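Local coordinates for protein chloramphenicol acetyltransferase (Bacteroides thetaiotaomicron, PDB 2I9D) that probably transfers an acetyl group from acetyl-CoA to a hydroxyl of the antibiotic chloramphenicol, and assembles as a trimer, at residues Gln26-Ser31 and Gly162-Arg167; Arg71-Pro76 and Asp84-Leu89; Phe100-Phe105 and Tyr132-Glu137; Gly142-Ile147 and Gly169-Leu174. One frame throughout, in Å; residues are numbered along the deposited sequence.

Overall arrangement
Interactions 1 to 4 all reach the mixed six-stranded sheet, interaction 1 at strand 29-37, outermost within this chain but continued by a strand of the second subunit, and interaction 3 at strand 100-105, outermost at the far side, their centres about 21 Å apart. Interactions 2 and 4 lie between them, with centres about 6 Å apart, where Arg73 NE bonds to Tyr144 O. Asp87 and Arg104 form a salt bridge that ties interaction 2 to interaction 3, and Arg104 with Asp143 ties 3 to 4. Interaction 4 meets interaction 1 through Gln29 with Asn170 and Lys166 with Asn171. His197, the predicted proton acceptor, has its side chain about 6 Å from that of Pro28 in interaction 1.

Interaction 1: Gln26-Ser31 and Gly162-Arg167; sequences QNPQLS and GTQEKR
The backbone oxygen Gln26 O takes two amide donors, Gln164 NE2 of its own chain at 2.9 Å and Gln26 NE2 of the third subunit. The bond from Gln164 is nearly straight (171°) and arrives in the carbonyl plane, on a lone pair. Gln164 reaches it on an extended chain, and its other N-H goes from NE2 to Lys166 O at 2.9 Å, which fixes the rotation of the amide. Arginine adds a flat lid here: the Arg167 guanidinium lies over Gln26 CA, while NH2 bonds to His24 O. Gln29 is held mainly through OE1 by Asn170 N; its NE2 makes a weak bond to Thr163 O at 3.4 Å and a weak one to a water that donates to Gly162 O. Asn27 OD1 accepts from Gln29 N at 3.0 Å, an Asx turn leading into strand 29-37. Pro28 lies about 6 Å, side chain to side chain, from His197, the predicted proton acceptor in the HHxxxDG motif of chloramphenicol acetyltransferases, whose active sites lie at the interfaces of a trimer.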
loop_
_atom_site.group_PDB
_atom_site.type_symbol
_atom_site.label_atom_id
_atom_site.label_comp_id
_atom_site.label_asym_id
_atom_site.label_seq_id
_atom_site.Cartn_x
_atom_site.Cartn_y
_atom_site.Cartn_z
ATOM N N GLN A 26 5.208 14.232 -9.588
ATOM C CA GLN A 26 4.264 13.328 -10.235
ATOM C C GLN A 26 3.212 12.726 -9.259
ATOM O O GLN A 26 2.004 12.710 -9.535
ATOM C CB GLN A 26 4.999 12.216 -11.015
ATOM C CG GLN A 26 4.031 11.158 -11.633
ATOM C CD GLN A 26 4.667 10.252 -12.701
ATOM O OE1 GLN A 26 5.470 10.702 -13.521
ATOM N NE2 GLN A 26 4.298 8.976 -12.694
ATOM N N ASN A 27 3.679 12.247 -8.115
ATOM C CA ASN A 27 2.808 11.735 -7.088
ATOM C C ASN A 27 3.273 12.259 -5.731
ATOM O O ASN A 27 4.248 11.756 -5.186
ATOM C CB ASN A 27 2.807 10.193 -7.146
ATOM C CG ASN A 27 2.156 9.575 -5.957
ATOM O OD1 ASN A 27 1.392 10.228 -5.248
ATOM N ND2 ASN A 27 2.469 8.329 -5.703
ATOM N N PRO A 28 2.601 13.304 -5.202
ATOM C CA PRO A 28 2.895 13.925 -3.887
ATOM C C PRO A 28 2.213 13.240 -2.700
ATOM O O PRO A 28 2.260 13.757 -1.589
ATOM C CB PRO A 28 2.290 15.322 -4.034
ATOM C CG PRO A 28 1.073 15.086 -4.879
ATOM C CD PRO A 28 1.491 14.008 -5.888
ATOM N N GLN A 29 1.604 12.081 -2.939
ATOM C CA GLN A 29 0.739 11.455 -1.943
ATOM C C GLN A 29 1.487 10.374 -1.232
ATOM O O GLN A 29 2.366 9.719 -1.791
ATOM C CB GLN A 29 -0.479 10.809 -2.603
ATOM C CG GLN A 29 -1.300 11.779 -3.451
ATOM C CD GLN A 29 -2.603 11.198 -3.919
ATOM O OE1 GLN A 29 -3.618 11.881 -3.914
ATOM N NE2 GLN A 29 -2.588 9.928 -4.331
ATOM N N LEU A 30 1.101 10.140 0.005
ATOM C CA LEU A 30 1.488 8.860 0.552
ATOM C C LEU A 30 0.324 8.058 1.082
ATOM O O LEU A 30 -0.659 8.642 1.556
ATOM C CB LEU A 30 2.721 8.974 1.485
ATOM C CG LEU A 30 2.969 8.980 2.987
ATOM C CD1 LEU A 30 2.233 7.875 3.745
ATOM C CD2 LEU A 30 4.458 8.719 3.019
ATOM N N SER A 31 0.426 6.732 0.982
ATOM C CA SER A 31 -0.556 5.847 1.636
ATOM C C SER A 31 0.054 5.153 2.835
ATOM O O SER A 31 1.222 4.783 2.835
ATOM C CB SER A 31 -1.111 4.779 0.678
ATOM O OG SER A 31 -1.581 5.358 -0.508
ATOM N N GLY A 162 -4.271 4.281 -2.207
ATOM C CA GLY A 162 -5.273 5.022 -2.925
ATOM C C GLY A 162 -4.955 5.210 -4.398
ATOM O O GLY A 162 -3.777 5.135 -4.842
ATOM N N THR A 163 -6.030 5.443 -5.157
ATOM C CA THR A 163 -5.953 5.989 -6.508
ATOM C C THR A 163 -5.409 7.434 -6.487
ATOM O O THR A 163 -5.262 8.049 -5.433
ATOM C CB THR A 163 -7.353 5.949 -7.195
ATOM O OG1 THR A 163 -8.331 6.468 -6.302
ATOM C CG2 THR A 163 -7.736 4.539 -7.540
ATOM N N GLN A 164 -5.082 7.962 -7.647
ATOM C CA GLN A 164 -4.664 9.333 -7.732
ATOM C C GLN A 164 -5.355 9.980 -8.967
ATOM O O GLN A 164 -5.096 9.584 -10.113
ATOM C CB GLN A 164 -3.126 9.400 -7.819
ATOM C CG GLN A 164 -2.540 10.806 -7.687
ATOM C CD GLN A 164 -1.084 10.881 -8.189
ATOM O OE1 GLN A 164 -0.373 9.860 -8.271
ATOM N NE2 GLN A 164 -0.648 12.089 -8.543
ATOM N N GLU A 165 -6.224 10.958 -8.737
ATOM C CA GLU A 165 -6.947 11.568 -9.841
ATOM C C GLU A 165 -6.071 12.376 -10.809
ATOM O O GLU A 165 -6.149 12.222 -12.038
ATOM C CB GLU A 165 -8.108 12.434 -9.342
ATOM C CG GLU A 165 -8.754 13.238 -10.494
ATOM C CD GLU A 165 -10.030 13.974 -10.112
ATOM O OE1 GLU A 165 -10.456 13.866 -8.943
ATOM O OE2 GLU A 165 -10.616 14.652 -11.006
ATOM N N LYS A 166 -5.244 13.233 -10.234
ATOM C CA LYS A 166 -4.489 14.236 -10.961
ATOM C C LYS A 166 -3.101 14.393 -10.334
ATOM O O LYS A 166 -2.842 13.852 -9.275
ATOM C CB LYS A 166 -5.253 15.587 -10.976
ATOM C CG LYS A 166 -5.610 16.126 -9.625
ATOM C CD LYS A 166 -6.580 17.293 -9.721
ATOM C CE LYS A 166 -7.974 16.847 -9.461
ATOM N NZ LYS A 166 -8.918 17.985 -9.236
ATOM N N ARG A 167 -2.231 15.128 -11.023
ATOM C CA ARG A 167 -0.861 15.369 -10.595
ATOM C C ARG A 167 -0.698 16.020 -9.222
ATOM O O ARG A 167 0.178 15.620 -8.457
ATOM C CB ARG A 167 -0.097 16.148 -11.670
ATOM C CG ARG A 167 1.389 15.907 -11.615
ATOM C CD ARG A 167 2.165 16.926 -12.421
ATOM N NE ARG A 167 3.609 16.769 -12.194
ATOM C CZ ARG A 167 4.385 15.850 -12.779
ATOM N NH1 ARG A 167 3.869 14.971 -13.629
ATOM N NH2 ARG A 167 5.694 15.810 -12.513
HETATM O O HOH W 1 -1.660 7.070 -4.751
#

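Interaction 2: Arg71-Pro76 and Asp84-Leu89; sequences RYRIDP and DTIDML
Ile86 and Arg71 bury most of this contact between them, and the meeting is apolar although one partner is an arginine. The methylene stem of Arg71 crosses the isoleucine at a slant, its CG only 3.3 Å from Ile86 CG1, a tight carbon-carbon approach, and its CD 3.8 Å from the same carbon. Beyond CD the chain bends (chi3 -103°), which turns the charged end away from Ile86 and brings Asp84 O over one face of the guanidinium; that oxygen also lies 3.5 Å from Arg71 CD. The polar atoms find backbone oxygens outside the two segments, NE at Asn65 O and NH1 at Tyr83 O. An arginine therefore suits the spot twice over, greasy along its stem and rich in donors at its tip.

Arg73 meets Ile86 from the opposite direction: its NH2 stands 3.8 Å from Ile86 CD1. Bent at chi2 (-74°), the side chain folds back far enough for NH1 to reach Tyr72 O of its own backbone at 2.7 Å, with the acceptor close to the guanidinium plane. NH1 also bonds to Phe70 O, and NE and NH2 to Tyr144 O and Leu146 O, so this buried charge is wrapped in carbonyl oxygens. Ile86 also packs on Ile147 of strand 146-151, and its N is held by Asn65 OD1 at the end of helix 52-66; the contact thus joins the small sheet containing strand 72-74 to the start of strand 87-93.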
loop_
_atom_site.group_PDB
_atom_site.type_symbol
_atom_site.label_atom_id
_atom_site.label_comp_id
_atom_site.label_asym_id
_atom_site.label_seq_id
_atom_site.Cartn_x
_atom_site.Cartn_y
_atom_site.Cartn_z
ATOM N N ARG A 71 -7.037 19.218 7.573
ATOM C CA ARG A 71 -8.080 20.114 7.080
ATOM C C ARG A 71 -7.595 20.945 5.898
ATOM O O ARG A 71 -8.369 21.726 5.333
ATOM C CB ARG A 71 -8.563 21.026 8.216
ATOM C CG ARG A 71 -9.455 20.283 9.249
ATOM C CD ARG A 71 -10.355 21.227 10.041
ATOM N NE ARG A 71 -9.816 21.444 11.370
ATOM C CZ ARG A 71 -9.123 22.509 11.747
ATOM N NH1 ARG A 71 -8.910 23.505 10.910
ATOM N NH2 ARG A 71 -8.650 22.570 12.978
ATOM N N TYR A 72 -6.307 20.799 5.562
ATOM C CA TYR A 72 -5.690 21.529 4.470
ATOM C C TYR A 72 -6.018 20.850 3.152
ATOM O O TYR A 72 -5.937 19.607 3.055
ATOM C CB TYR A 72 -4.169 21.581 4.641
ATOM C CG TYR A 72 -3.701 22.611 5.654
ATOM C CD1 TYR A 72 -3.063 23.780 5.246
ATOM C CD2 TYR A 72 -3.924 22.413 7.037
ATOM C CE1 TYR A 72 -2.648 24.718 6.187
ATOM C CE2 TYR A 72 -3.525 23.341 7.973
ATOM C CZ TYR A 72 -2.887 24.494 7.550
ATOM O OH TYR A 72 -2.477 25.407 8.504
ATOM N N ARG A 73 -6.382 21.667 2.154
ATOM C CA ARG A 73 -6.739 21.214 0.818
ATOM C C ARG A 73 -6.139 22.118 -0.258
ATOM O O ARG A 73 -5.797 23.282 0.002
ATOM C CB ARG A 73 -8.265 21.168 0.643
ATOM C CG ARG A 73 -9.003 20.313 1.646
ATOM C CD ARG A 73 -8.846 18.786 1.394
ATOM N NE ARG A 73 -9.578 18.011 2.407
ATOM C CZ ARG A 73 -9.098 17.632 3.598
ATOM N NH1 ARG A 73 -7.863 17.925 3.967
ATOM N NH2 ARG A 73 -9.845 16.918 4.419
ATOM N N ILE A 74 -5.961 21.566 -1.452
ATOM C CA ILE A 74 -5.641 22.366 -2.613
ATOM C C ILE A 74 -7.008 22.569 -3.249
ATOM O O ILE A 74 -7.620 21.597 -3.743
ATOM C CB ILE A 74 -4.688 21.651 -3.607
ATOM C CG1 ILE A 74 -3.356 21.263 -2.939
ATOM C CG2 ILE A 74 -4.472 22.531 -4.862
ATOM C CD1 ILE A 74 -2.299 20.649 -3.886
ATOM N N ASP A 75 -7.508 23.805 -3.204
ATOM C CA ASP A 75 -8.833 24.122 -3.751
ATOM C C ASP A 75 -8.884 24.042 -5.293
ATOM O O ASP A 75 -7.838 23.947 -5.938
ATOM C CB ASP A 75 -9.312 25.476 -3.221
ATOM C CG ASP A 75 -10.438 25.348 -2.185
ATOM O OD1 ASP A 75 -10.866 24.207 -1.827
ATOM O OD2 ASP A 75 -10.916 26.426 -1.728
ATOM N N PRO A 76 -10.104 24.035 -5.885
ATOM C CA PRO A 76 -10.231 23.932 -7.353
ATOM C C PRO A 76 -9.351 24.911 -8.131
ATOM O O PRO A 76 -8.827 24.566 -9.175
ATOM C CB PRO A 76 -11.717 24.217 -7.605
ATOM C CG PRO A 76 -12.398 23.872 -6.331
ATOM C CD PRO A 76 -11.422 24.050 -5.214
ATOM N N ASP A 84 -12.677 25.144 8.016
ATOM C CA ASP A 84 -13.024 25.196 9.436
ATOM C C ASP A 84 -13.399 23.796 9.876
ATOM O O ASP A 84 -13.000 23.348 10.940
ATOM C CB ASP A 84 -14.255 26.090 9.702
ATOM C CG ASP A 84 -13.987 27.610 9.507
ATOM O OD1 ASP A 84 -12.911 28.021 8.993
ATOM O OD2 ASP A 84 -14.906 28.398 9.882
ATOM N N THR A 85 -14.195 23.125 9.049
ATOM C CA THR A 85 -14.821 21.861 9.414
ATOM C C THR A 85 -14.746 20.868 8.232
ATOM O O THR A 85 -14.848 21.259 7.055
ATOM C CB THR A 85 -16.289 22.101 9.889
ATOM O OG1 THR A 85 -16.254 22.800 11.133
ATOM C CG2 THR A 85 -17.056 20.821 10.095
ATOM N N ILE A 86 -14.575 19.595 8.585
ATOM C CA ILE A 86 -14.455 18.492 7.644
ATOM C C ILE A 86 -15.626 17.540 7.860
ATOM O O ILE A 86 -15.888 17.104 8.986
ATOM C CB ILE A 86 -13.090 17.750 7.837
ATOM C CG1 ILE A 86 -11.920 18.713 7.616
ATOM C CG2 ILE A 86 -12.972 16.512 6.922
ATOM C CD1 ILE A 86 -11.928 19.460 6.272
ATOM N N ASP A 87 -16.351 17.255 6.788
ATOM C CA ASP A 87 -17.401 16.255 6.834
ATOM C C ASP A 87 -16.983 14.949 6.154
ATOM O O ASP A 87 -15.878 14.839 5.604
ATOM C CB ASP A 87 -18.691 16.788 6.227
ATOM C CG ASP A 87 -19.256 17.975 7.000
ATOM O OD1 ASP A 87 -19.204 17.995 8.257
ATOM O OD2 ASP A 87 -19.772 18.888 6.339
HETATM N N MSE A 88 -17.867 13.959 6.235
HETATM C CA MSE A 88 -17.569 12.611 5.790
HETATM C C MSE A 88 -18.360 12.252 4.536
HETATM O O MSE A 88 -19.571 12.458 4.482
HETATM C CB MSE A 88 -17.898 11.592 6.905
HETATM C CG MSE A 88 -17.770 10.119 6.499
HETATM SE SE MSE A 88 -15.884 9.570 6.089
HETATM C CE MSE A 88 -15.141 9.555 7.937
ATOM N N LEU A 89 -17.654 11.729 3.534
ATOM C CA LEU A 89 -18.281 10.958 2.468
ATOM C C LEU A 89 -18.023 9.491 2.756
ATOM O O LEU A 89 -16.944 9.122 3.201
ATOM C CB LEU A 89 -17.703 11.297 1.090
ATOM C CG LEU A 89 -17.908 12.699 0.528
ATOM C CD1 LEU A 89 -17.472 12.729 -0.914
ATOM C CD2 LEU A 89 -19.362 13.198 0.641
#

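Interaction 3: Phe100-Phe105 and Tyr132-Glu137; sequences FFTTRF and YAAENE
The first turn of helix 133-141 rests on strand 100-105, with Ala134 CB set against Thr102 O at 3.0 Å. This is a close approach that a side chain as small as alanine permits, and it lets the short axes come within 7.2 Å while crossing at 44°. Thr102 CG2 adds an apolar touch to both Ala134 CB and Glu135 CG.

Water fills the polar part of the junction. Ala134 N, at the helix start where backbone N-H groups lack partners within the helix, donates to a water at 2.8 Å; this water probably gives a proton to Thr102 O, and it sits above one face of the Phe101 ring, toward the rim. A second water donates to Thr102 OG1 and to Glu135 OE2, bridging strand and helix, while OG1 also bonds to Pro131 O.

Strand 100-105 is the outermost strand of the mixed sheet within this chain and runs antiparallel to strand 87-93; the helix start covers the outer part of one face of the sheet, where Glu135 also reaches Leu89 and Leu148. At the start of the strand, Phe100 turns its edge toward the face of Tyr132 in an offset T-shaped pair, centroids 5.8 Å apart and planes at 85°. CG of Phe100 sits between its backbone N and carbonyl carbon (chi1 57°), which carries CZ to within 3.8 Å of Tyr132 OH. Phe21 of the third subunit stacks on the tyrosine.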
loop_
_atom_site.group_PDB
_atom_site.type_symbol
_atom_site.label_atom_id
_atom_site.label_comp_id
_atom_site.label_asym_id
_atom_site.label_seq_id
_atom_site.Cartn_x
_atom_site.Cartn_y
_atom_site.Cartn_z
ATOM N N PHE A 100 -23.193 0.172 -3.972
ATOM C CA PHE A 100 -23.184 1.113 -2.873
ATOM C C PHE A 100 -23.677 2.440 -3.408
ATOM O O PHE A 100 -23.686 2.672 -4.614
ATOM C CB PHE A 100 -21.756 1.269 -2.327
ATOM C CG PHE A 100 -20.767 1.708 -3.365
ATOM C CD1 PHE A 100 -20.575 3.060 -3.634
ATOM C CD2 PHE A 100 -20.036 0.768 -4.088
ATOM C CE1 PHE A 100 -19.651 3.467 -4.584
ATOM C CE2 PHE A 100 -19.128 1.178 -5.062
ATOM C CZ PHE A 100 -18.935 2.525 -5.308
ATOM N N PHE A 101 -24.072 3.313 -2.495
ATOM C CA PHE A 101 -24.330 4.683 -2.859
ATOM C C PHE A 101 -23.524 5.575 -1.915
ATOM O O PHE A 101 -23.647 5.472 -0.680
ATOM C CB PHE A 101 -25.859 4.948 -2.811
ATOM C CG PHE A 101 -26.246 6.365 -3.093
ATOM C CD1 PHE A 101 -26.289 6.844 -4.404
ATOM C CD2 PHE A 101 -26.561 7.235 -2.037
ATOM C CE1 PHE A 101 -26.638 8.178 -4.675
ATOM C CE2 PHE A 101 -26.937 8.570 -2.294
ATOM C CZ PHE A 101 -26.960 9.045 -3.618
ATOM N N THR A 102 -22.680 6.433 -2.485
ATOM C CA THR A 102 -21.904 7.369 -1.676
ATOM C C THR A 102 -22.760 8.536 -1.192
ATOM O O THR A 102 -23.514 9.137 -1.971
ATOM C CB THR A 102 -20.692 7.913 -2.449
ATOM O OG1 THR A 102 -19.917 6.820 -2.934
ATOM C CG2 THR A 102 -19.815 8.824 -1.585
ATOM N N THR A 103 -22.616 8.866 0.089
ATOM C CA THR A 103 -23.358 9.979 0.681
ATOM C C THR A 103 -22.574 10.730 1.759
ATOM O O THR A 103 -21.554 10.241 2.255
ATOM C CB THR A 103 -24.764 9.514 1.180
ATOM O OG1 THR A 103 -25.632 10.655 1.298
ATOM C CG2 THR A 103 -24.668 8.741 2.500
ATOM N N ARG A 104 -23.061 11.922 2.096
ATOM C CA ARG A 104 -22.382 12.852 3.014
ATOM C C ARG A 104 -22.935 12.793 4.453
ATOM O O ARG A 104 -24.148 12.760 4.651
ATOM C CB ARG A 104 -22.475 14.279 2.481
ATOM C CG ARG A 104 -21.646 15.316 3.265
ATOM C CD ARG A 104 -21.627 16.696 2.542
ATOM N NE ARG A 104 -20.964 17.705 3.363
ATOM C CZ ARG A 104 -20.231 18.723 2.897
ATOM N NH1 ARG A 104 -20.032 18.896 1.592
ATOM N NH2 ARG A 104 -19.668 19.562 3.751
ATOM N N PHE A 105 -22.031 12.791 5.435
ATOM C CA PHE A 105 -22.390 12.816 6.850
ATOM C C PHE A 105 -21.743 14.049 7.476
ATOM O O PHE A 105 -20.522 14.206 7.411
ATOM C CB PHE A 105 -21.921 11.540 7.597
ATOM C CG PHE A 105 -22.475 10.269 7.026
ATOM C CD1 PHE A 105 -23.660 9.716 7.534
ATOM C CD2 PHE A 105 -21.831 9.630 5.950
ATOM C CE1 PHE A 105 -24.199 8.532 6.995
ATOM C CE2 PHE A 105 -22.363 8.458 5.400
ATOM C CZ PHE A 105 -23.537 7.898 5.927
ATOM N N TYR A 132 -21.303 7.357 -7.628
ATOM C CA TYR A 132 -20.399 8.516 -7.530
ATOM C C TYR A 132 -21.022 9.925 -7.616
ATOM O O TYR A 132 -20.305 10.926 -7.624
ATOM C CB TYR A 132 -19.253 8.360 -8.521
ATOM C CG TYR A 132 -18.322 7.245 -8.065
ATOM C CD1 TYR A 132 -17.454 7.444 -6.976
ATOM C CD2 TYR A 132 -18.336 6.002 -8.698
ATOM C CE1 TYR A 132 -16.604 6.428 -6.533
ATOM C CE2 TYR A 132 -17.512 4.971 -8.255
ATOM C CZ TYR A 132 -16.639 5.196 -7.180
ATOM O OH TYR A 132 -15.836 4.192 -6.738
ATOM N N ALA A 133 -22.352 10.001 -7.642
ATOM C CA ALA A 133 -23.063 11.281 -7.674
ATOM C C ALA A 133 -22.593 12.208 -6.559
ATOM O O ALA A 133 -22.271 13.353 -6.829
ATOM C CB ALA A 133 -24.595 11.069 -7.617
ATOM N N ALA A 134 -22.533 11.714 -5.317
ATOM C CA ALA A 134 -22.136 12.551 -4.168
ATOM C C ALA A 134 -20.739 13.147 -4.308
ATOM O O ALA A 134 -20.513 14.324 -3.999
ATOM C CB ALA A 134 -22.242 11.760 -2.855
ATOM N N GLU A 135 -19.796 12.351 -4.791
ATOM C CA GLU A 135 -18.450 12.885 -5.034
ATOM C C GLU A 135 -18.424 13.913 -6.173
ATOM O O GLU A 135 -17.713 14.909 -6.090
ATOM C CB GLU A 135 -17.445 11.754 -5.323
ATOM C CG GLU A 135 -17.283 10.748 -4.180
ATOM C CD GLU A 135 -15.937 10.046 -4.229
ATOM O OE1 GLU A 135 -14.891 10.754 -4.165
ATOM O OE2 GLU A 135 -15.927 8.794 -4.336
ATOM N N ASN A 136 -19.167 13.664 -7.249
ATOM C CA ASN A 136 -19.107 14.582 -8.378
ATOM C C ASN A 136 -19.827 15.896 -8.077
ATOM O O ASN A 136 -19.468 16.952 -8.596
ATOM C CB ASN A 136 -19.560 13.921 -9.692
ATOM C CG ASN A 136 -18.466 13.036 -10.310
ATOM O OD1 ASN A 136 -17.357 12.950 -9.793
ATOM N ND2 ASN A 136 -18.779 12.380 -11.399
ATOM N N GLU A 137 -20.806 15.814 -7.181
ATOM C CA GLU A 137 -21.479 16.974 -6.632
ATOM C C GLU A 137 -20.524 17.852 -5.817
ATOM O O GLU A 137 -20.477 19.063 -6.021
ATOM C CB GLU A 137 -22.679 16.540 -5.799
ATOM C CG GLU A 137 -23.386 17.720 -5.154
ATOM C CD GLU A 137 -24.656 17.310 -4.472
ATOM O OE1 GLU A 137 -24.588 16.785 -3.340
ATOM O OE2 GLU A 137 -25.736 17.519 -5.067
HETATM O O HOH W 2 -23.268 9.038 -4.673
HETATM O O HOH W 3 -17.168 6.720 -2.999
#

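Interaction 4: Gly142-Ile147 and Gly169-Leu174; sequences GDYGLI and GNNYPL
Asn171 lays its CB squarely over the ring of Tyr144, a CH-pi contact 3.5 Å from the centroid and 2° off the normal. Its amide continues across the same face, 11° from parallel to the ring, with CG 3.4 Å from Tyr144 CZ. A flat, polar asparagine fits here because it can stack on the phenol while OD1 accepts from Lys166 NZ. Next along, Tyr172 presses its CB to 3.1 Å from Leu146 O, and its ring carbon CE2 lies 4.5 Å from Leu146 CD1; the hydroxyl is tied to Glu135 OE1. Pro173 completes the row, its CB 3.8 Å from Ile147 CG2, the two side chains crossing at about a right angle.

Behind these contacts the backbone of 142-147 is shaped by tight turns. Gly142 ends the preceding helix in a Schellman motif, its positive phi suited to glycine. Asp143 OD1 then accepts from Gly145 N at 3.0 Å, an Asx turn, and Gly145 forms the centre of an inverse gamma turn that delivers Leu146 into its strand. The touching parts run only 20° apart, as befits the start of two neighbouring parallel strands, 146-151 and 174-183, in the mixed sheet of the chloramphenicol acetyltransferase fold.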
loop_
_atom_site.group_PDB
_atom_site.type_symbol
_atom_site.label_atom_id
_atom_site.label_comp_id
_atom_site.label_asym_id
_atom_site.label_seq_id
_atom_site.Cartn_x
_atom_site.Cartn_y
_atom_site.Cartn_z
ATOM N N GLY A 142 -16.980 22.579 -5.691
ATOM C CA GLY A 142 -15.688 23.017 -5.161
ATOM C C GLY A 142 -15.574 22.846 -3.656
ATOM O O GLY A 142 -14.830 23.566 -3.029
ATOM N N ASP A 143 -16.320 21.915 -3.060
ATOM C CA ASP A 143 -16.208 21.682 -1.619
ATOM C C ASP A 143 -15.291 20.483 -1.379
ATOM O O ASP A 143 -15.695 19.323 -1.573
ATOM C CB ASP A 143 -17.578 21.492 -0.963
ATOM C CG ASP A 143 -17.511 21.427 0.572
ATOM O OD1 ASP A 143 -16.434 21.569 1.172
ATOM O OD2 ASP A 143 -18.555 21.196 1.203
ATOM N N TYR A 144 -14.044 20.772 -0.981
ATOM C CA TYR A 144 -13.076 19.713 -0.674
ATOM C C TYR A 144 -12.914 19.534 0.847
ATOM O O TYR A 144 -12.028 18.811 1.308
ATOM C CB TYR A 144 -11.720 19.974 -1.339
ATOM C CG TYR A 144 -11.734 20.044 -2.848
ATOM C CD1 TYR A 144 -12.828 19.588 -3.590
ATOM C CD2 TYR A 144 -10.619 20.523 -3.543
ATOM C CE1 TYR A 144 -12.836 19.642 -4.977
ATOM C CE2 TYR A 144 -10.622 20.581 -4.937
ATOM C CZ TYR A 144 -11.749 20.155 -5.637
ATOM O OH TYR A 144 -11.748 20.207 -7.008
ATOM N N GLY A 145 -13.782 20.188 1.613
ATOM C CA GLY A 145 -13.709 20.110 3.076
ATOM C C GLY A 145 -14.358 18.842 3.566
ATOM O O GLY A 145 -15.372 18.862 4.308
ATOM N N LEU A 146 -13.770 17.734 3.133
ATOM C CA LEU A 146 -14.315 16.392 3.339
ATOM C C LEU A 146 -13.187 15.364 3.448
ATOM O O LEU A 146 -12.091 15.601 2.986
ATOM C CB LEU A 146 -15.183 15.987 2.133
ATOM C CG LEU A 146 -16.448 16.790 1.847
ATOM C CD1 LEU A 146 -16.663 16.758 0.360
ATOM C CD2 LEU A 146 -17.642 16.220 2.620
ATOM N N ILE A 147 -13.486 14.221 4.049
ATOM C CA ILE A 147 -12.663 13.011 3.893
ATOM C C ILE A 147 -13.633 11.939 3.444
ATOM O O ILE A 147 -14.841 12.178 3.450
ATOM C CB ILE A 147 -11.866 12.606 5.173
ATOM C CG1 ILE A 147 -12.803 12.370 6.380
ATOM C CG2 ILE A 147 -10.841 13.681 5.487
ATOM C CD1 ILE A 147 -12.104 11.695 7.610
ATOM N N GLY A 169 -2.608 15.625 -6.854
ATOM C CA GLY A 169 -3.149 14.652 -5.902
ATOM C C GLY A 169 -4.674 14.626 -5.854
ATOM O O GLY A 169 -5.333 15.464 -6.475
ATOM N N ASN A 170 -5.248 13.705 -5.096
ATOM C CA ASN A 170 -6.703 13.699 -4.896
ATOM C C ASN A 170 -7.204 14.987 -4.256
ATOM O O ASN A 170 -6.472 15.622 -3.503
ATOM C CB ASN A 170 -7.113 12.513 -4.017
ATOM C CG ASN A 170 -6.717 11.190 -4.615
ATOM O OD1 ASN A 170 -6.746 11.028 -5.817
ATOM N ND2 ASN A 170 -6.370 10.229 -3.775
ATOM N N ASN A 171 -8.463 15.343 -4.518
ATOM C CA ASN A 171 -9.073 16.538 -3.899
ATOM C C ASN A 171 -9.127 16.490 -2.370
ATOM O O ASN A 171 -8.968 17.524 -1.720
ATOM C CB ASN A 171 -10.462 16.804 -4.478
ATOM C CG ASN A 171 -10.417 17.046 -5.959
ATOM O OD1 ASN A 171 -9.502 17.700 -6.457
ATOM N ND2 ASN A 171 -11.381 16.486 -6.688
ATOM N N TYR A 172 -9.333 15.297 -1.807
ATOM C CA TYR A 172 -9.346 15.089 -0.345
ATOM C C TYR A 172 -8.785 13.701 0.058
ATOM O O TYR A 172 -8.604 12.834 -0.786
ATOM C CB TYR A 172 -10.751 15.314 0.244
ATOM C CG TYR A 172 -11.848 14.826 -0.660
ATOM C CD1 TYR A 172 -12.227 13.467 -0.676
ATOM C CD2 TYR A 172 -12.487 15.702 -1.534
ATOM C CE1 TYR A 172 -13.224 13.012 -1.524
ATOM C CE2 TYR A 172 -13.482 15.256 -2.396
ATOM C CZ TYR A 172 -13.856 13.917 -2.386
ATOM O OH TYR A 172 -14.843 13.487 -3.259
ATOM N N PRO A 173 -8.439 13.524 1.342
ATOM C CA PRO A 173 -8.027 12.211 1.903
ATOM C C PRO A 173 -9.040 11.098 1.677
ATOM O O PRO A 173 -10.235 11.294 1.835
ATOM C CB PRO A 173 -7.851 12.501 3.400
ATOM C CG PRO A 173 -7.489 13.956 3.440
ATOM C CD PRO A 173 -8.323 14.599 2.340
ATOM N N LEU A 174 -8.513 9.939 1.291
ATOM C CA LEU A 174 -9.256 8.730 1.026
ATOM C C LEU A 174 -8.820 7.675 2.063
ATOM O O LEU A 174 -7.636 7.478 2.291
ATOM C CB LEU A 174 -8.945 8.242 -0.409
ATOM C CG LEU A 174 -9.454 9.059 -1.616
ATOM C CD1 LEU A 174 -9.225 8.344 -2.960
ATOM C CD2 LEU A 174 -10.964 9.408 -1.425
#